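Long-range contacts in thrombospondin related anonymous protein (Plasmodium falciparum, PDB 4F1J), which probably serves as an adhesive membrane protein of the malaria parasite, its metal-binding von Willebrand factor A domain being the part described here: residues A[5-10]-A[112-117]; A[36-41]-A[74-79]. All coordinates share one frame; numbering follows the deposited sequence. Where two conformers were deposited one is given.

In the fold
From the N terminus, residues 5-10 enter strand 8-15, which is followed directly by helix 22-38. Ile-37 and Gln-38 of that helix form one side of contact 2; strands 47-54 and 58-62 follow before helix 72-80 supplies the other side, so contact 2 closes a short loop over the strand 58-62 side of the sheet. The chain then runs through helix 94-106 to residues 112-117, where contact 1 closes a longer loop containing the whole of contact 2. Contact 1 joins two central strands, contact 2 two helices. They meet where Leu-10 CD1 lies 3.6 Å from Leu-40 CD2.

Contact 1 of 2, residues A[5-10]-A[112-117]; sequences NDEVDL and ENANQL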
loop_
_atom_site.group_PDB
_atom_site.type_symbol
_atom_site.label_atom_id
_atom_site.label_comp_id
_atom_site.label_asym_id
_atom_site.label_seq_id
_atom_site.Cartn_x
_atom_site.Cartn_y
_atom_site.Cartn_z
ATOM N N ASN A 5 13.344 -6.536 4.935
ATOM C CA ASN A 5 14.215 -6.328 6.066
ATOM C C ASN A 5 15.294 -5.311 5.700
ATOM O O ASN A 5 16.388 -5.720 5.296
ATOM C CB ASN A 5 14.860 -7.675 6.434
ATOM C CG ASN A 5 15.902 -7.545 7.516
ATOM O OD1 ASN A 5 16.842 -8.340 7.587
ATOM N ND2 ASN A 5 15.743 -6.546 8.364
ATOM N N ASP A 6 14.965 -4.021 5.784
ATOM C CA ASP A 6 15.887 -2.916 5.516
ATOM C C ASP A 6 15.350 -1.635 6.178
ATOM O O ASP A 6 14.269 -1.640 6.785
ATOM C CB ASP A 6 16.067 -2.690 4.010
ATOM C CG ASP A 6 17.432 -2.077 3.651
ATOM O OD1 ASP A 6 18.088 -1.460 4.524
ATOM O OD2 ASP A 6 17.859 -2.254 2.484
ATOM N N GLU A 7 16.134 -0.558 6.098
ATOM C CA GLU A 7 15.725 0.754 6.590
ATOM C C GLU A 7 14.760 1.372 5.556
ATOM O O GLU A 7 15.184 1.978 4.576
ATOM C CB GLU A 7 16.933 1.686 6.813
ATOM C CG GLU A 7 16.578 2.892 7.672
ATOM C CD GLU A 7 17.728 3.876 7.940
ATOM O OE1 GLU A 7 18.885 3.605 7.538
ATOM O OE2 GLU A 7 17.447 4.940 8.546
ATOM N N VAL A 8 13.463 1.196 5.795
ATOM C CA VAL A 8 12.409 1.600 4.855
ATOM C C VAL A 8 11.220 2.163 5.639
ATOM O O VAL A 8 10.781 1.555 6.617
ATOM C CB VAL A 8 11.860 0.404 4.025
ATOM C CG1 VAL A 8 10.805 0.882 2.990
ATOM C CG2 VAL A 8 12.978 -0.386 3.284
ATOM N N ASP A 9 10.756 3.343 5.236
ATOM C CA ASP A 9 9.476 3.889 5.691
ATOM C C ASP A 9 8.484 3.380 4.652
ATOM O O ASP A 9 8.607 3.691 3.451
ATOM C CB ASP A 9 9.484 5.420 5.780
ATOM C CG ASP A 9 10.413 5.945 6.860
ATOM O OD1 ASP A 9 10.618 5.232 7.882
ATOM O OD2 ASP A 9 10.869 7.109 6.726
ATOM N N LEU A 10 7.535 2.552 5.099
ATOM C CA LEU A 10 6.632 1.856 4.168
ATOM C C LEU A 10 5.218 2.363 4.419
ATOM O O LEU A 10 4.701 2.251 5.523
ATOM C CB LEU A 10 6.724 0.331 4.341
ATOM C CG LEU A 10 6.073 -0.557 3.287
ATOM C CD1 LEU A 10 6.603 -1.990 3.350
ATOM C CD2 LEU A 10 4.520 -0.538 3.446
ATOM N N GLU A 112 14.930 10.593 6.748
ATOM C CA GLU A 112 15.667 10.973 5.556
ATOM C C GLU A 112 16.605 9.862 5.123
ATOM O O GLU A 112 16.870 9.705 3.936
ATOM C CB GLU A 112 16.497 12.231 5.828
ATOM C CG GLU A 112 15.713 13.476 6.006
ATOM C CD GLU A 112 16.638 14.672 6.254
ATOM O OE1 GLU A 112 17.541 14.516 7.095
ATOM O OE2 GLU A 112 16.482 15.729 5.603
ATOM N N ASN A 113 17.080 9.074 6.077
ATOM C CA ASN A 113 18.037 8.014 5.813
ATOM C C ASN A 113 17.365 6.763 5.238
ATOM O O ASN A 113 18.057 5.919 4.689
ATOM C CB ASN A 113 18.812 7.661 7.109
ATOM C CG ASN A 113 20.183 7.021 6.839
ATOM O OD1 ASN A 113 21.097 7.696 6.354
ATOM N ND2 ASN A 113 20.341 5.732 7.188
ATOM N N ALA A 114 16.030 6.648 5.365
ATOM C CA ALA A 114 15.295 5.458 4.951
ATOM C C ALA A 114 14.834 5.524 3.505
ATOM O O ALA A 114 14.477 6.610 3.012
ATOM C CB ALA A 114 14.083 5.265 5.864
ATOM N N ASN A 115 14.829 4.367 2.838
ATOM C CA ASN A 115 14.145 4.194 1.571
ATOM C C ASN A 115 12.664 4.509 1.821
ATOM O O ASN A 115 12.158 4.244 2.906
ATOM C CB ASN A 115 14.253 2.756 1.051
ATOM C CG ASN A 115 15.663 2.368 0.642
ATOM O OD1 ASN A 115 16.332 3.109 -0.066
ATOM N ND2 ASN A 115 16.112 1.175 1.077
ATOM N N GLN A 116 12.018 5.143 0.852
ATOM C CA GLN A 116 10.600 5.490 0.966
ATOM C C GLN A 116 9.826 4.657 -0.044
ATOM O O GLN A 116 10.101 4.724 -1.250
ATOM C CB GLN A 116 10.382 6.980 0.702
ATOM C CG GLN A 116 11.215 7.901 1.591
ATOM C CD GLN A 116 10.766 7.849 3.024
ATOM O OE1 GLN A 116 9.589 8.016 3.291
ATOM N NE2 GLN A 116 11.696 7.622 3.968
ATOM N N LEU A 117 8.883 3.858 0.462
ATOM C CA LEU A 117 8.120 2.896 -0.340
ATOM C C LEU A 117 6.636 3.051 -0.049
ATOM O O LEU A 117 6.219 2.990 1.101
ATOM C CB LEU A 117 8.541 1.455 -0.015
ATOM C CG LEU A 117 7.720 0.313 -0.608
ATOM C CD1 LEU A 117 7.738 0.315 -2.171
ATOM C CD2 LEU A 117 8.211 -1.035 -0.036
HETATM O O HOH W 1 18.980 3.522 4.289
#
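Asp-9 and Gln-116 run in parallel from the same face of the sheet, with the carboxylate and amide planes turned 73° apart. Gln-116 NE2 gives an almost straight bond to Asp-9 OD2 (2.9 Å), staying in its own amide plane but meeting the oxygen on its anti side and well out of the carboxylate plane. The glutamine chain bends at chi2 (-69°), folding the amide back so that NE2 also bonds Ala-114 O at 3.1 Å, above that carbonyl plane. Both ends of the pair are held from outside: Asp-9 OD1 forms a salt bridge with Arg-111, and Gln-116 OE1 is hydrogen-bonded to Tyr-11 OH. The buried carboxylate is thus satisfied, probably as the charged form.

At the strand entrance the extended Glu-7 meets Asn-113 roughly perpendicular to its chain. Its OE1 takes a short but bent bond of 2.6 Å from Asn-113 ND2, on the syn side and somewhat out of the carboxylate plane; a water close to Asn-113 O may also reach OE1. Farther back, Glu-7 CG rests on Ala-114 CB.

The other face is mainly apolar. Val-8 CG1, placed anti to the backbone N (chi1 -177°), meets Leu-117 CB at 3.8 Å, while Leu-10 and Leu-117 run alongside each other, CD1 to CD2 3.9 Å. Val-199 of helix 184-200 packs on Val-8, Asn-115 and Leu-117.

Between the faces, backbone bonds alternate: Asn-115 N to Glu-7 O, Asp-9 N to Asn-115 O (2.9 Å), and Leu-117 N to Asp-9 O (3.0 Å). This is a parallel pairing in the middle of the Rossmann-like von Willebrand factor A sheet, at the strand starts, remote from both magnesium ions, one bound by Ser-17, Ser-19 and Asp-123 and the other by Ser-95 and Asp-131.

Contact 2 of 2, residues A[36-41]-A[74-79]; sequences LIQQLN and KALIII
Gln-38 carries the one flat group among the touching residues, and its amide takes little part: the aliphatic CG comes nearest Leu-76, 4.3 Å from CD1, with the amide just beyond. No ring enters this contact, and no hydrogen bond crosses it. Branched aliphatic side chains do the work instead, with Ile-37 as the residue that meets three partners.

The two branches of Ile-37 part company at CB. CG1 lies anti to the carbonyl carbon (chi1 -72°) and carries CD1 toward Ile-79, which leaves CG2 anti to the backbone N, facing Leu-76. Ile-37 and Leu-76 overlap flank to flank, running opposite ways, so that Leu-76 CD2 settles 3.8 Å from Ile-37 CG2, beside the branch point. One residue earlier on the same helix, Ala-75 CB also borders CG2, at 4.2 Å. Ile-37 and Ile-79 approach tip to tip: CD1 reaches Ile-79 CG1 at 3.4 Å, closer than usual carbon packing, which marks this as the tight spot of the interface.

Helix 72-80 therefore lies against the C-terminal end of helix 22-38, where Met-34 extends the apolar patch to both Leu-76 and Ile-79. Lys-72 NZ is hydrogen-bonded to Gln-38 O. Toward the sheet, Ala-75 touches Ile-62 and Ile-79 touches Ile-61 of strand 58-62, while Leu-36 and Leu-40 pack on Met-192 of helix 184-200.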
loop_
_atom_site.group_PDB
_atom_site.type_symbol
_atom_site.label_atom_id
_atom_site.label_comp_id
_atom_site.label_asym_id
_atom_site.label_seq_id
_atom_site.Cartn_x
_atom_site.Cartn_y
_atom_site.Cartn_z
ATOM N N LEU A 36 0.512 -9.133 4.728
ATOM C CA LEU A 36 1.508 -8.223 4.169
ATOM C C LEU A 36 2.428 -7.745 5.287
ATOM O O LEU A 36 3.674 -7.808 5.165
ATOM C CB LEU A 36 0.792 -7.039 3.502
ATOM C CG LEU A 36 1.650 -5.924 2.884
ATOM C CD1 LEU A 36 0.749 -5.183 1.895
ATOM C CD2 LEU A 36 2.294 -4.904 3.859
ATOM N N ILE A 37 1.819 -7.319 6.388
ATOM C CA ILE A 37 2.555 -6.845 7.560
ATOM C C ILE A 37 3.438 -7.941 8.134
ATOM O O ILE A 37 4.564 -7.679 8.566
ATOM C CB ILE A 37 1.603 -6.239 8.593
ATOM C CG1 ILE A 37 1.105 -4.893 8.041
ATOM C CG2 ILE A 37 2.274 -6.109 9.998
ATOM C CD1 ILE A 37 -0.109 -4.321 8.731
ATOM N N GLN A 38 2.976 -9.185 8.056
ATOM C CA GLN A 38 3.830 -10.309 8.462
ATOM C C GLN A 38 5.104 -10.497 7.611
ATOM O O GLN A 38 6.019 -11.186 8.044
ATOM C CB GLN A 38 3.036 -11.598 8.483
ATOM C CG GLN A 38 2.043 -11.607 9.594
ATOM C CD GLN A 38 1.183 -12.832 9.585
ATOM O OE1 GLN A 38 0.756 -13.297 8.527
ATOM N NE2 GLN A 38 0.911 -13.368 10.774
ATOM N N GLN A 39 5.162 -9.885 6.421
ATOM C CA GLN A 39 6.332 -9.945 5.575
ATOM C C GLN A 39 7.387 -8.919 5.959
ATOM O O GLN A 39 8.423 -8.888 5.330
ATOM C CB GLN A 39 5.972 -9.701 4.104
ATOM C CG GLN A 39 4.831 -10.594 3.553
ATOM C CD GLN A 39 5.033 -12.058 3.866
ATOM O OE1 GLN A 39 6.068 -12.647 3.509
ATOM N NE2 GLN A 39 4.049 -12.668 4.516
ATOM N N LEU A 40 7.094 -8.066 6.930
ATOM C CA LEU A 40 7.950 -6.918 7.262
ATOM C C LEU A 40 8.644 -7.110 8.588
ATOM O O LEU A 40 7.992 -7.432 9.590
ATOM C CB LEU A 40 7.104 -5.655 7.388
ATOM C CG LEU A 40 6.110 -5.363 6.253
ATOM C CD1 LEU A 40 5.299 -4.117 6.606
ATOM C CD2 LEU A 40 6.832 -5.199 4.956
ATOM N N ASN A 41 9.945 -6.811 8.614
ATOM C CA ASN A 41 10.633 -6.667 9.886
ATOM C C ASN A 41 10.416 -5.276 10.462
ATOM O O ASN A 41 11.229 -4.363 10.249
ATOM C CB ASN A 41 12.124 -6.978 9.764
ATOM C CG ASN A 41 12.817 -6.867 11.092
ATOM O OD1 ASN A 41 12.160 -6.931 12.128
ATOM N ND2 ASN A 41 14.134 -6.614 11.075
ATOM N N LYS A 74 1.394 -4.958 17.498
ATOM C CA LYS A 74 0.583 -3.770 17.655
ATOM C C LYS A 74 -0.061 -3.330 16.323
ATOM O O LYS A 74 -1.215 -2.919 16.298
ATOM C CB LYS A 74 1.376 -2.640 18.311
ATOM C CG LYS A 74 1.700 -2.948 19.789
ATOM C CD LYS A 74 2.611 -1.908 20.420
ATOM C CE LYS A 74 2.747 -2.134 21.934
ATOM N NZ LYS A 74 3.163 -0.880 22.627
ATOM N N ALA A 75 0.685 -3.439 15.229
ATOM C CA ALA A 75 0.167 -3.089 13.906
ATOM C C ALA A 75 -0.987 -4.017 13.528
ATOM O O ALA A 75 -2.008 -3.573 13.009
ATOM C CB ALA A 75 1.282 -3.154 12.865
ATOM N N LEU A 76 -0.833 -5.294 13.836
ATOM C CA LEU A 76 -1.847 -6.300 13.479
ATOM C C LEU A 76 -3.167 -6.112 14.240
ATOM O O LEU A 76 -4.234 -6.349 13.666
ATOM C CB LEU A 76 -1.302 -7.719 13.668
ATOM C CG LEU A 76 -0.224 -8.146 12.668
ATOM C CD1 LEU A 76 0.390 -9.522 13.000
ATOM C CD2 LEU A 76 -0.753 -8.120 11.242
ATOM N N ILE A 77 -3.106 -5.702 15.511
ATOM C CA ILE A 77 -4.305 -5.299 16.289
ATOM C C ILE A 77 -5.099 -4.208 15.580
ATOM O O ILE A 77 -6.347 -4.248 15.493
ATOM C CB ILE A 77 -3.927 -4.712 17.683
ATOM C CG1 ILE A 77 -3.583 -5.820 18.669
ATOM C CG2 ILE A 77 -5.057 -3.833 18.251
ATOM C CD1 ILE A 77 -2.994 -5.291 19.964
ATOM N N ILE A 78 -4.382 -3.197 15.079
ATOM C CA ILE A 78 -5.037 -2.083 14.434
ATOM C C ILE A 78 -5.655 -2.526 13.116
ATOM O O ILE A 78 -6.790 -2.143 12.794
ATOM C CB ILE A 78 -4.096 -0.878 14.249
ATOM C CG1 ILE A 78 -3.705 -0.305 15.606
ATOM C CG2 ILE A 78 -4.742 0.199 13.343
ATOM C CD1 ILE A 78 -2.484 0.596 15.556
ATOM N N ILE A 79 -4.941 -3.342 12.349
ATOM C CA ILE A 79 -5.483 -3.806 11.095
ATOM C C ILE A 79 -6.726 -4.648 11.354
ATOM O O ILE A 79 -7.742 -4.470 10.690
ATOM C CB ILE A 79 -4.451 -4.581 10.260
ATOM C CG1 ILE A 79 -3.313 -3.646 9.812
ATOM C CG2 ILE A 79 -5.145 -5.238 9.060
ATOM C CD1 ILE A 79 -3.780 -2.353 9.106
#